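Local coordinates for protein 5'-methylthioadenosine nucleosidase / s-adenosylhomocysteine nucleosidase (Brucella melitensis bv. 1, PDB 4PR3) that belongs to the nucleosidases of the phosphorylase superfamily and holds adenine in a pocket of its alpha/beta fold, at residues 40-45 / 87-92; 54-59 / 65-70; 110-113 / 119-122; 124-129 / 173-178; 151-156 / 164-169. One frame throughout, in Å; residues are numbered along the deposited sequence.

Contact 1. Residues 40-45 / 87-92. With ADE (adenine), chain C.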
# COMPACT_ATOMS: atom_id res chain seq x y z
N ASP A 40 -3.54 4.75 -17.60
CA ASP A 40 -3.62 5.66 -18.74
C ASP A 40 -5.00 5.68 -19.40
O ASP A 40 -5.29 6.54 -20.23
CB ASP A 40 -2.55 5.32 -19.78
CG ASP A 40 -1.22 5.99 -19.49
OD1 ASP A 40 -0.43 5.46 -18.68
OD2 ASP A 40 -0.95 7.06 -20.09
N ALA A 41 -5.84 4.71 -19.04
CA ALA A 41 -7.18 4.61 -19.61
C ALA A 41 -8.07 5.78 -19.20
O ALA A 41 -8.92 6.24 -19.97
CB ALA A 41 -7.82 3.29 -19.21
N GLU A 42 -7.87 6.27 -17.98
CA GLU A 42 -8.69 7.35 -17.44
C GLU A 42 -8.25 8.72 -17.96
O GLU A 42 -8.98 9.70 -17.83
CB GLU A 42 -8.63 7.34 -15.91
CG GLU A 42 -9.12 6.06 -15.25
CD GLU A 42 -8.73 5.99 -13.80
OE1 GLU A 42 -9.59 5.67 -12.95
OE2 GLU A 42 -7.54 6.25 -13.49
N TYR A 43 -7.06 8.77 -18.56
CA TYR A 43 -6.47 10.03 -19.00
C TYR A 43 -6.83 10.28 -20.46
O TYR A 43 -6.33 9.61 -21.36
CB TYR A 43 -4.95 9.94 -18.83
CG TYR A 43 -4.18 11.21 -19.14
CD1 TYR A 43 -4.53 12.42 -18.58
CD2 TYR A 43 -3.07 11.17 -19.98
CE1 TYR A 43 -3.81 13.57 -18.86
CE2 TYR A 43 -2.35 12.31 -20.27
CZ TYR A 43 -2.72 13.51 -19.70
OH TYR A 43 -2.00 14.64 -19.98
N GLY A 44 -7.69 11.27 -20.69
CA GLY A 44 -8.22 11.54 -22.01
C GLY A 44 -7.72 12.82 -22.66
O GLY A 44 -6.70 13.37 -22.26
N ARG A 45 -8.47 13.29 -23.66
CA ARG A 45 -8.09 14.46 -24.44
C ARG A 45 -8.20 15.77 -23.66
O ARG A 45 -7.31 16.62 -23.73
CB ARG A 45 -8.93 14.55 -25.71
CG ARG A 45 -8.88 13.30 -26.59
CD ARG A 45 -9.68 13.49 -27.88
NE ARG A 45 -11.11 13.61 -27.64
CZ ARG A 45 -11.77 14.77 -27.60
NH1 ARG A 45 -11.12 15.91 -27.78
NH2 ARG A 45 -13.08 14.78 -27.38
N LEU A 87 -6.77 11.81 -8.89
CA LEU A 87 -8.01 11.80 -9.65
C LEU A 87 -8.10 10.61 -10.60
O LEU A 87 -7.08 10.08 -11.04
CB LEU A 87 -8.20 13.12 -10.41
CG LEU A 87 -7.44 13.32 -11.72
CD1 LEU A 87 -7.98 14.55 -12.43
CD2 LEU A 87 -5.94 13.47 -11.48
N GLY A 88 -9.32 10.21 -10.92
CA GLY A 88 -9.57 9.03 -11.74
C GLY A 88 -11.04 8.68 -11.70
O GLY A 88 -11.88 9.54 -11.47
N SER A 89 -11.36 7.42 -11.94
CA SER A 89 -12.76 7.00 -11.89
C SER A 89 -13.08 6.31 -10.57
O SER A 89 -12.19 6.05 -9.76
CB SER A 89 -13.08 6.08 -13.06
OG SER A 89 -12.29 4.90 -13.01
N ALA A 90 -14.36 6.00 -10.38
CA ALA A 90 -14.82 5.30 -9.20
C ALA A 90 -16.16 4.63 -9.50
O ALA A 90 -16.88 5.05 -10.40
CB ALA A 90 -14.97 6.27 -8.04
N GLY A 91 -16.48 3.57 -8.76
CA GLY A 91 -17.80 2.97 -8.85
C GLY A 91 -18.74 3.47 -7.76
O GLY A 91 -18.29 3.87 -6.69
N SER A 92 -20.04 3.46 -8.04
CA SER A 92 -21.04 3.68 -7.00
C SER A 92 -22.36 3.02 -7.34
O SER A 92 -22.81 3.07 -8.49
CB SER A 92 -21.26 5.18 -6.80
OG SER A 92 -22.10 5.41 -5.68
N9 ADE C . -12.81 2.31 -10.02
C8 ADE C . -13.82 2.42 -10.93
N7 ADE C . -14.82 1.60 -10.71
C5 ADE C . -14.43 0.89 -9.59
C6 ADE C . -15.06 -0.13 -8.85
N6 ADE C . -16.25 -0.64 -9.16
N1 ADE C . -14.40 -0.62 -7.78
C2 ADE C . -13.20 -0.11 -7.47
N3 ADE C . -12.52 0.85 -8.08
C4 ADE C . -13.20 1.32 -9.14

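Contact 2. Residues 54-59 / 65-70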
# COMPACT_ATOMS: atom_id res chain seq x y z
N LEU A 54 1.49 11.99 -13.19
CA LEU A 54 2.37 10.92 -12.77
C LEU A 54 1.53 9.65 -12.72
O LEU A 54 0.47 9.62 -12.09
CB LEU A 54 2.91 11.22 -11.37
CG LEU A 54 4.34 10.84 -11.01
CD1 LEU A 54 4.45 10.62 -9.51
CD2 LEU A 54 4.82 9.61 -11.78
N MSE A 55 1.99 8.59 -13.38
CA MSE A 55 1.24 7.34 -13.38
C MSE A 55 1.57 6.53 -12.14
O MSE A 55 2.70 6.11 -11.94
CB MSE A 55 1.52 6.54 -14.65
CG MSE A 55 1.15 7.28 -15.92
SE MSE A 55 -0.58 8.20 -15.79
CE MSE A 55 -1.69 6.69 -15.31
N ILE A 56 0.55 6.34 -11.30
CA ILE A 56 0.75 5.82 -9.95
C ILE A 56 0.58 4.30 -9.83
O ILE A 56 1.02 3.68 -8.85
CB ILE A 56 -0.15 6.64 -8.96
CG1 ILE A 56 0.68 7.72 -8.28
CG2 ILE A 56 -0.87 5.77 -7.96
CD1 ILE A 56 2.04 7.25 -7.86
N GLY A 57 0.02 3.68 -10.86
CA GLY A 57 -0.23 2.25 -10.82
C GLY A 57 -1.58 1.91 -10.22
O GLY A 57 -2.32 2.80 -9.78
N VAL A 58 -1.90 0.62 -10.18
CA VAL A 58 -3.23 0.17 -9.77
C VAL A 58 -3.22 -0.55 -8.42
O VAL A 58 -2.41 -1.45 -8.19
CB VAL A 58 -3.83 -0.77 -10.85
CG1 VAL A 58 -5.12 -1.40 -10.36
CG2 VAL A 58 -4.06 -0.01 -12.14
N GLY A 59 -4.12 -0.14 -7.53
CA GLY A 59 -4.24 -0.77 -6.23
C GLY A 59 -3.50 -0.02 -5.15
O GLY A 59 -2.61 0.78 -5.44
N VAL A 65 3.57 2.53 -2.93
CA VAL A 65 4.98 2.38 -3.24
C VAL A 65 5.45 3.43 -4.24
O VAL A 65 6.47 4.09 -4.02
CB VAL A 65 5.30 0.96 -3.77
CG1 VAL A 65 6.72 0.90 -4.32
CG2 VAL A 65 5.11 -0.08 -2.67
N ASN A 66 4.71 3.60 -5.33
CA ASN A 66 5.08 4.55 -6.37
C ASN A 66 5.05 6.02 -5.94
O ASN A 66 5.93 6.79 -6.29
CB ASN A 66 4.23 4.35 -7.63
CG ASN A 66 4.61 3.10 -8.39
OD1 ASN A 66 5.77 2.67 -8.38
ND2 ASN A 66 3.63 2.50 -9.07
N LEU A 67 4.02 6.40 -5.19
CA LEU A 67 3.89 7.80 -4.78
C LEU A 67 4.85 8.17 -3.65
O LEU A 67 5.37 9.28 -3.62
CB LEU A 67 2.45 8.13 -4.39
CG LEU A 67 2.14 9.62 -4.19
CD1 LEU A 67 2.50 10.44 -5.43
CD2 LEU A 67 0.68 9.83 -3.82
N ALA A 68 5.08 7.24 -2.72
CA ALA A 68 6.02 7.49 -1.63
C ALA A 68 7.44 7.66 -2.15
O ALA A 68 8.22 8.43 -1.60
CB ALA A 68 5.96 6.38 -0.60
N SER A 69 7.77 6.94 -3.22
CA SER A 69 9.08 7.04 -3.84
C SER A 69 9.24 8.38 -4.54
O SER A 69 10.26 9.05 -4.39
CB SER A 69 9.31 5.91 -4.84
OG SER A 69 9.49 4.67 -4.18
N ALA A 70 8.23 8.75 -5.31
CA ALA A 70 8.25 10.00 -6.05
C ALA A 70 8.37 11.18 -5.10
O ALA A 70 9.20 12.07 -5.31
CB ALA A 70 7.02 10.13 -6.92

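Contact 3. Residues 110-113 / 119-122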
# COMPACT_ATOMS: atom_id res chain seq x y z
N ASP A 110 -9.91 -2.55 3.17
CA ASP A 110 -9.17 -3.80 3.30
C ASP A 110 -8.66 -4.01 4.72
O ASP A 110 -8.21 -5.09 5.06
CB ASP A 110 -7.99 -3.83 2.33
CG ASP A 110 -8.43 -3.89 0.88
OD1 ASP A 110 -9.59 -4.27 0.63
OD2 ASP A 110 -7.61 -3.56 -0.00
N MSE A 111 -8.77 -2.97 5.54
CA MSE A 111 -8.22 -3.02 6.89
C MSE A 111 -9.28 -3.47 7.89
O MSE A 111 -10.22 -2.74 8.17
CB MSE A 111 -7.72 -1.63 7.28
CG MSE A 111 -7.34 -1.47 8.75
SE MSE A 111 -5.70 -2.41 9.21
CE MSE A 111 -6.45 -3.88 10.20
N ASP A 112 -9.12 -4.68 8.42
CA ASP A 112 -9.97 -5.14 9.51
C ASP A 112 -9.13 -5.76 10.64
O ASP A 112 -8.61 -6.86 10.50
CB ASP A 112 -10.97 -6.18 8.99
CG ASP A 112 -12.11 -6.44 9.96
OD1 ASP A 112 -12.05 -5.94 11.10
OD2 ASP A 112 -13.05 -7.16 9.58
N ALA A 113 -9.02 -5.04 11.75
CA ALA A 113 -8.35 -5.54 12.95
C ALA A 113 -9.32 -6.02 14.03
O ALA A 113 -8.90 -6.38 15.13
CB ALA A 113 -7.38 -4.51 13.51
N GLU A 119 -11.93 -1.20 15.99
CA GLU A 119 -13.05 -0.88 15.11
C GLU A 119 -12.66 -1.19 13.67
O GLU A 119 -11.51 -0.96 13.28
CB GLU A 119 -13.43 0.60 15.23
CG GLU A 119 -14.57 1.02 14.30
CD GLU A 119 -14.82 2.52 14.32
OE1 GLU A 119 -14.25 3.22 15.18
OE2 GLU A 119 -15.60 3.01 13.46
N LYS A 120 -13.59 -1.74 12.89
CA LYS A 120 -13.35 -2.03 11.48
C LYS A 120 -12.86 -0.79 10.74
O LYS A 120 -13.41 0.29 10.93
CB LYS A 120 -14.61 -2.57 10.80
CG LYS A 120 -14.84 -4.06 10.98
CD LYS A 120 -15.98 -4.54 10.08
CE LYS A 120 -16.18 -6.05 10.20
NZ LYS A 120 -17.30 -6.54 9.34
N GLY A 121 -11.83 -0.95 9.92
CA GLY A 121 -11.31 0.14 9.12
C GLY A 121 -10.19 0.91 9.79
O GLY A 121 -9.53 1.73 9.16
N VAL A 122 -9.98 0.66 11.08
CA VAL A 122 -8.95 1.36 11.84
C VAL A 122 -7.64 0.57 11.86
O VAL A 122 -7.64 -0.64 12.09
CB VAL A 122 -9.41 1.64 13.28
CG1 VAL A 122 -8.30 2.30 14.09
CG2 VAL A 122 -10.65 2.52 13.28
O HOH W 1 -9.71 -2.57 12.16

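Contact 4. Residues 124-129 / 173-178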
# COMPACT_ATOMS: atom_id res chain seq x y z
N PRO A 124 -4.08 -0.35 13.53
CA PRO A 124 -3.36 -0.41 14.81
C PRO A 124 -2.10 0.46 14.83
O PRO A 124 -1.42 0.60 13.81
CB PRO A 124 -2.97 -1.88 14.92
CG PRO A 124 -4.01 -2.60 14.14
CD PRO A 124 -4.33 -1.70 12.98
N PHE A 125 -1.80 1.03 16.00
CA PHE A 125 -0.59 1.82 16.24
C PHE A 125 -0.49 3.05 15.35
O PHE A 125 0.60 3.58 15.12
CB PHE A 125 0.67 0.96 16.10
CG PHE A 125 0.73 -0.18 17.07
CD1 PHE A 125 1.13 0.03 18.38
CD2 PHE A 125 0.39 -1.46 16.68
CE1 PHE A 125 1.19 -1.02 19.28
CE2 PHE A 125 0.44 -2.52 17.57
CZ PHE A 125 0.85 -2.29 18.87
N LEU A 126 -1.63 3.51 14.85
CA LEU A 126 -1.67 4.68 14.00
C LEU A 126 -2.82 5.54 14.47
O LEU A 126 -3.96 5.06 14.55
CB LEU A 126 -1.89 4.26 12.54
CG LEU A 126 -1.99 5.39 11.51
CD1 LEU A 126 -0.69 6.17 11.44
CD2 LEU A 126 -2.36 4.83 10.15
N ASP A 127 -2.56 6.80 14.78
CA ASP A 127 -3.64 7.61 15.29
C ASP A 127 -4.26 8.25 14.06
O ASP A 127 -3.77 9.25 13.54
CB ASP A 127 -3.08 8.69 16.22
CG ASP A 127 -4.12 9.25 17.17
OD1 ASP A 127 -4.93 8.47 17.71
OD2 ASP A 127 -4.13 10.48 17.38
N LEU A 128 -5.35 7.64 13.61
CA LEU A 128 -6.18 8.15 12.54
C LEU A 128 -7.57 7.58 12.78
O LEU A 128 -7.69 6.46 13.26
CB LEU A 128 -5.62 7.70 11.19
CG LEU A 128 -5.52 8.74 10.08
CD1 LEU A 128 -4.81 10.00 10.56
CD2 LEU A 128 -4.79 8.15 8.88
N PRO A 129 -8.62 8.33 12.44
CA PRO A 129 -9.94 7.70 12.62
C PRO A 129 -10.21 6.75 11.46
O PRO A 129 -9.40 6.67 10.54
CB PRO A 129 -10.90 8.89 12.58
CG PRO A 129 -10.20 9.90 11.73
CD PRO A 129 -8.73 9.74 12.01
N CYS A 173 -2.69 7.07 -1.46
CA CYS A 173 -2.10 8.36 -1.79
C CYS A 173 -2.04 9.25 -0.56
O CYS A 173 -1.05 9.94 -0.34
CB CYS A 173 -2.92 9.06 -2.88
SG CYS A 173 -2.92 8.21 -4.48
N LEU A 174 -3.11 9.21 0.23
CA LEU A 174 -3.22 10.03 1.43
C LEU A 174 -2.10 9.75 2.41
O LEU A 174 -1.43 10.67 2.88
CB LEU A 174 -4.57 9.81 2.10
CG LEU A 174 -4.79 10.66 3.35
CD1 LEU A 174 -4.70 12.14 3.00
CD2 LEU A 174 -6.12 10.34 4.00
N ARG A 175 -1.90 8.47 2.73
CA ARG A 175 -0.88 8.07 3.69
C ARG A 175 0.51 8.45 3.20
O ARG A 175 1.38 8.78 4.00
CB ARG A 175 -0.97 6.57 3.98
CG ARG A 175 -2.28 6.15 4.62
CD ARG A 175 -2.50 6.83 5.96
NE ARG A 175 -1.46 6.48 6.93
CZ ARG A 175 -0.62 7.36 7.46
NH1 ARG A 175 -0.69 8.65 7.13
NH2 ARG A 175 0.30 6.95 8.32
N ALA A 176 0.70 8.39 1.89
CA ALA A 176 1.96 8.82 1.28
C ALA A 176 2.16 10.33 1.43
O ALA A 176 3.25 10.79 1.75
CB ALA A 176 2.00 8.41 -0.19
N CYS A 177 1.09 11.09 1.20
CA CYS A 177 1.15 12.54 1.31
C CYS A 177 1.32 13.00 2.76
O CYS A 177 2.04 13.95 3.04
CB CYS A 177 -0.10 13.18 0.71
SG CYS A 177 -0.27 12.95 -1.08
N GLN A 178 0.64 12.31 3.68
CA GLN A 178 0.76 12.63 5.10
C GLN A 178 2.15 12.31 5.61
O GLN A 178 2.66 12.97 6.51
CB GLN A 178 -0.28 11.85 5.91
CG GLN A 178 -1.70 12.37 5.75
CD GLN A 178 -2.72 11.52 6.50
OE1 GLN A 178 -2.54 10.31 6.68
NE2 GLN A 178 -3.80 12.15 6.93

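Contact 5. Residues 151-156 / 164-169. With ADE (adenine), chain C.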
# COMPACT_ATOMS: atom_id res chain seq x y z
N ASN A 151 -9.87 -4.44 -4.26
CA ASN A 151 -10.88 -5.12 -5.06
C ASN A 151 -11.75 -4.15 -5.85
O ASN A 151 -12.08 -3.06 -5.37
CB ASN A 151 -11.77 -6.01 -4.18
CG ASN A 151 -12.58 -5.21 -3.17
OD1 ASN A 151 -12.16 -4.14 -2.74
ND2 ASN A 151 -13.74 -5.74 -2.80
N ILE A 152 -12.09 -4.55 -7.06
CA ILE A 152 -13.12 -3.85 -7.83
C ILE A 152 -14.47 -4.27 -7.28
O ILE A 152 -14.80 -5.46 -7.25
CB ILE A 152 -13.04 -4.19 -9.32
CG1 ILE A 152 -11.81 -3.52 -9.94
CG2 ILE A 152 -14.30 -3.74 -10.03
CD1 ILE A 152 -11.65 -3.80 -11.41
N VAL A 153 -15.25 -3.30 -6.84
CA VAL A 153 -16.53 -3.59 -6.22
C VAL A 153 -17.64 -3.65 -7.27
O VAL A 153 -17.80 -2.74 -8.08
CB VAL A 153 -16.89 -2.53 -5.16
CG1 VAL A 153 -18.17 -2.90 -4.45
CG2 VAL A 153 -15.74 -2.38 -4.17
N SER A 154 -18.39 -4.75 -7.25
CA SER A 154 -19.49 -4.93 -8.20
C SER A 154 -20.66 -5.68 -7.58
O SER A 154 -20.51 -6.35 -6.56
CB SER A 154 -19.00 -5.64 -9.46
OG SER A 154 -20.04 -5.74 -10.41
N GLY A 155 -21.83 -5.55 -8.20
CA GLY A 155 -23.03 -6.23 -7.76
C GLY A 155 -23.36 -5.95 -6.31
O GLY A 155 -23.43 -4.80 -5.90
N LYS A 156 -23.57 -7.00 -5.53
CA LYS A 156 -23.88 -6.84 -4.12
C LYS A 156 -22.63 -6.47 -3.34
O LYS A 156 -21.52 -6.90 -3.68
CB LYS A 156 -24.50 -8.12 -3.56
N ASP A 164 -19.92 6.48 -0.09
CA ASP A 164 -20.73 6.75 -1.27
C ASP A 164 -20.17 6.10 -2.53
O ASP A 164 -20.92 5.65 -3.39
CB ASP A 164 -20.85 8.26 -1.51
CG ASP A 164 -21.56 8.98 -0.39
OD1 ASP A 164 -22.34 8.32 0.34
OD2 ASP A 164 -21.34 10.20 -0.23
N MSE A 165 -18.85 6.06 -2.63
CA MSE A 165 -18.18 5.54 -3.82
C MSE A 165 -16.92 4.76 -3.47
O MSE A 165 -16.43 4.84 -2.34
CB MSE A 165 -17.86 6.68 -4.80
CG MSE A 165 -17.37 7.94 -4.12
SE MSE A 165 -16.67 9.29 -5.36
CE MSE A 165 -18.23 9.60 -6.43
N VAL A 166 -16.40 4.00 -4.43
CA VAL A 166 -15.25 3.14 -4.20
C VAL A 166 -14.14 3.34 -5.23
O VAL A 166 -14.40 3.54 -6.41
CB VAL A 166 -15.65 1.64 -4.18
CG1 VAL A 166 -16.63 1.36 -3.05
CG2 VAL A 166 -16.25 1.22 -5.51
N ASP A 167 -12.89 3.30 -4.77
CA ASP A 167 -11.74 3.31 -5.68
C ASP A 167 -10.64 2.39 -5.16
O ASP A 167 -10.76 1.78 -4.11
CB ASP A 167 -11.21 4.73 -5.88
CG ASP A 167 -10.20 5.13 -4.81
OD1 ASP A 167 -10.45 4.84 -3.62
OD2 ASP A 167 -9.17 5.74 -5.17
N MSE A 168 -9.58 2.26 -5.95
CA MSE A 168 -8.44 1.43 -5.56
C MSE A 168 -7.16 2.12 -5.09
O MSE A 168 -6.17 1.45 -4.79
CB MSE A 168 -8.16 0.42 -6.67
CG MSE A 168 -9.40 -0.39 -6.98
SE MSE A 168 -9.22 -1.44 -8.57
CE MSE A 168 -7.67 -2.50 -8.02
N GLU A 169 -7.17 3.45 -5.02
CA GLU A 169 -5.93 4.22 -4.89
C GLU A 169 -5.89 5.22 -3.73
O GLU A 169 -4.96 5.20 -2.92
CB GLU A 169 -5.57 4.92 -6.20
CG GLU A 169 -4.95 4.00 -7.24
CD GLU A 169 -5.99 3.25 -8.05
OE1 GLU A 169 -7.01 3.86 -8.42
OE2 GLU A 169 -5.78 2.04 -8.31
N9 ADE C . -12.81 2.31 -10.02
C8 ADE C . -13.82 2.42 -10.93
N7 ADE C . -14.82 1.60 -10.71
C5 ADE C . -14.43 0.89 -9.59
C6 ADE C . -15.06 -0.13 -8.85
N6 ADE C . -16.25 -0.64 -9.16
N1 ADE C . -14.40 -0.62 -7.78
C2 ADE C . -13.20 -0.11 -7.47
N3 ADE C . -12.52 0.85 -8.08
C4 ADE C . -13.20 1.32 -9.14

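Contact 1. Residues 40-45 / 87-92
The carboxylate of Glu-42 meets Ser-89 from above its face and at its edge, through the anti lone pair of OE1. The backbone N of Ser-89 donates to OE1 of Glu-42 at 2.7 Å from above the carboxylate plane, 56° out of it, while OG of Ser-89 supplies a second bond of 2.8 Å to the same OE1, the one taken up by that lone pair. The other oxygen, OE2 of Glu-42, stands 3.9 Å from CA of Gly-88. An extended chain carries the carboxylate to the strand, and chi1 of Ser-89, 61°, sets OG between the backbone N and the carbonyl carbon, where it can join the backbone N-H on one acceptor. Strand 83-91 is a parallel strand of the central sheet in this phosphorylase-superfamily fold, flanked by strands 31-37 and 184-192, and its end forms part of the adenine pocket. Arg-188 from strand 184-192 hydrogen-bonds the carbonyl of Ser-89. Adenine lies just beyond: its C8 is 3.6 Å from OG of Ser-89 and 3.5 Å from CA of Ala-90, and N of Gly-91 comes within 3.2 Å of its N7.

Contact 2. Residues 54-59 / 65-70
Ile-56 and Asn-66 mark the closest backbone approach, their CA atoms 5.8 Å apart, where the chain leaving the short strand 54-55 passes beside helix 60-76. Residues 56-59 form a loop that turns at Gly-57 and Gly-59, both with positive phi, and Gly-59 occupies the N-cap of the helix. The side-chain amide of Asn-66 closes this corner. Its ND2 donates to O of Ile-56 at 2.9 Å in a nearly straight bond (174°); the acceptor lies in the plane of the amide, yet the donor stands well above the carbonyl plane, 62° out of it. With CG anti to the carbonyl carbon (chi1 -73°), Asn-66 directs this amide toward the loop. Beside the polar link the packing is apolar. CD1 of Ile-56 presses on the helix, 3.6 Å from CB of Leu-67 and 3.6 Å from CB of Asn-66, the Ile-56 and Leu-67 side chains crossing at a slant. One turn further on, CD1 of Leu-54 meets CB of Ala-70 at 3.7 Å. Leu-67 also touches Val-36 of strand 31-37 and Cys-173 of helix 170-180, while Ala-68 faces Ala-68 of the second subunit. Within the helix, O of Val-65 accepts from both N and OG of Ser-69, which approach from opposite faces of its plane. Strands 54-55 and 83-91 both run parallel to 31-37, so this helix is the connection of a beta-alpha-beta crossover that skips over the strand between them.

Contact 3. Residues 110-113 / 119-122
Met-111, Asp-112 and Lys-120 contribute the most buried surface where residues 110-113 run alongside the type II turn 119-122. Met-111, a selenomethionine, reaches the turn by backbone and side chain. Its O receives a weak hydrogen bond from N of Gly-121 (3.0 Å, 129°), and its CG packs 3.5 Å from O of Val-122, with SE and CE bending round the same carbonyl. Asp-112 lies slantwise across the extended chain of Lys-120: OD1 of Asp-112 is 3.4 Å from CG of Lys-120, and OD2 of Asp-112 is equally near CE of Lys-120. The carboxylate follows the methylenes because CG of Asp-112 is anti to its backbone N (chi1 -165°). NZ of Lys-120 stays 4.3 Å from OD2 of Asp-112, beyond a salt bridge, and OD1 hydrogen-bonds instead to N of Ser-114. A single water joins the segments, accepting from N of Ala-113 and donating to O of Glu-119 (2.7 Å) and to O of Val-122. Asp-112 also makes backbone hydrogen bonds to the second subunit, and Ala-113 packs on Ile-152 of the second subunit. The polar coupling is thus a weak main-chain bond and a bridging water, beside side-chain packing; the opposite charges of Asp-112 and Lys-120 probably add a modest attraction.

Contact 4. Residues 124-129 / 173-178
Apolar contact on a charged group dominates: Leu-126 and Leu-128 pack against the guanidinium end of Arg-175. CD2 of Leu-128 covers one face of the guanidinium and lies 3.9 Å from CD of Arg-175, the two side chains running antiparallel alongside one another. Leu-126 approaches obliquely from the loop, with CD1 3.4 Å from NH2 of Arg-175 and CD2 3.7 Å from NE of Arg-175. The backbones remain far apart, 10.3 Å between CA of Leu-128 and CA of Arg-175, the nearest pair, so long side chains alone span the gap. Bends at chi2 and chi3, both -61°, fold Arg-175 compactly so that CB of Gln-178 lies at the guanidinium edge, in its plane. No hydrogen bond joins the segments; OE1 of Gln-178 merely touches CD2 of Leu-128 at 3.8 Å. The strong partner of Arg-175 is Glu-62 of the second subunit, whose OE2 forms a salt bridge with NE, and Leu-126 packs on that same glutamate. The contact is part of the interface between the two subunits. In helix 170-180, Cys-173 and Cys-177 rest on strand 83-91, Leu-174 reaches Leu-184 of strand 184-192, and Ala-176 meets Leu-67 of helix 60-76, while loop 124-129 reaches the helix through Arg-175 and Gln-178.

Contact 5. Residues 151-156 / 164-169
Val-153 and Val-166 touch without any hydrogen bond between their segments; the backbone N and O of Val-153 bond the adenine instead. N of Val-153 donates to N1 of adenine at 3.0 Å, and adenine N6 returns a bond to O of Val-153 at 2.8 Å, both close to 160° at the hydrogen. Val-166 puts CG2 between its backbone N and carbonyl carbon (chi1 -62°), which carries that methyl over the ring, 3.5 Å from N1 of adenine. CG2 of Ile-152 lies on the other side of the plane, beyond the N1 and N6 edge, 3.8 Å from N1. CB of Val-153 packs 3.8 Å from CG2 of Val-166, the two side chains crossing near a right angle. CG1 of Ile-152 meets SE of the selenomethionine Met-168 at 3.6 Å. Ile-152 also packs on Ile-116 of the second subunit, and Met-168 on Met-111 of that subunit. At the end of strand 165-167, OD2 of Asp-167 accepts from N of Glu-169 in an Asx turn leading into helix 170-180. Loop and strand thereby form a purine-binding wall, with aliphatic side chains on both sides of the base near its N1 edge and main-chain atoms of Val-153 holding it, Asp-192 supplying a further bond.

In the fold
Along the chain contact 2 falls between the two segments of contact 1; contact 3 follows, and contact 5 lies between the segments of contact 4. Contacts 1 and 5, centres 14 Å apart, converge on adenine and are joined by backbone pairing of Gly-91 with Val-166 at the same sheet. Contact 2 reaches that sheet through strand 54-55 and meets contact 5 through the bond from Gly-59 to Glu-169, and contact 4 where helices 60-76 and 170-180 pack. Contact 3 and the first segment of contact 4 lie between strands 100-108 and 132-133, the two contact centres 13 Å apart. Contacts 2 to 5 touch the second subunit, in contact 5 through pocket residues themselves, so the pocket adjoins the subunit interface.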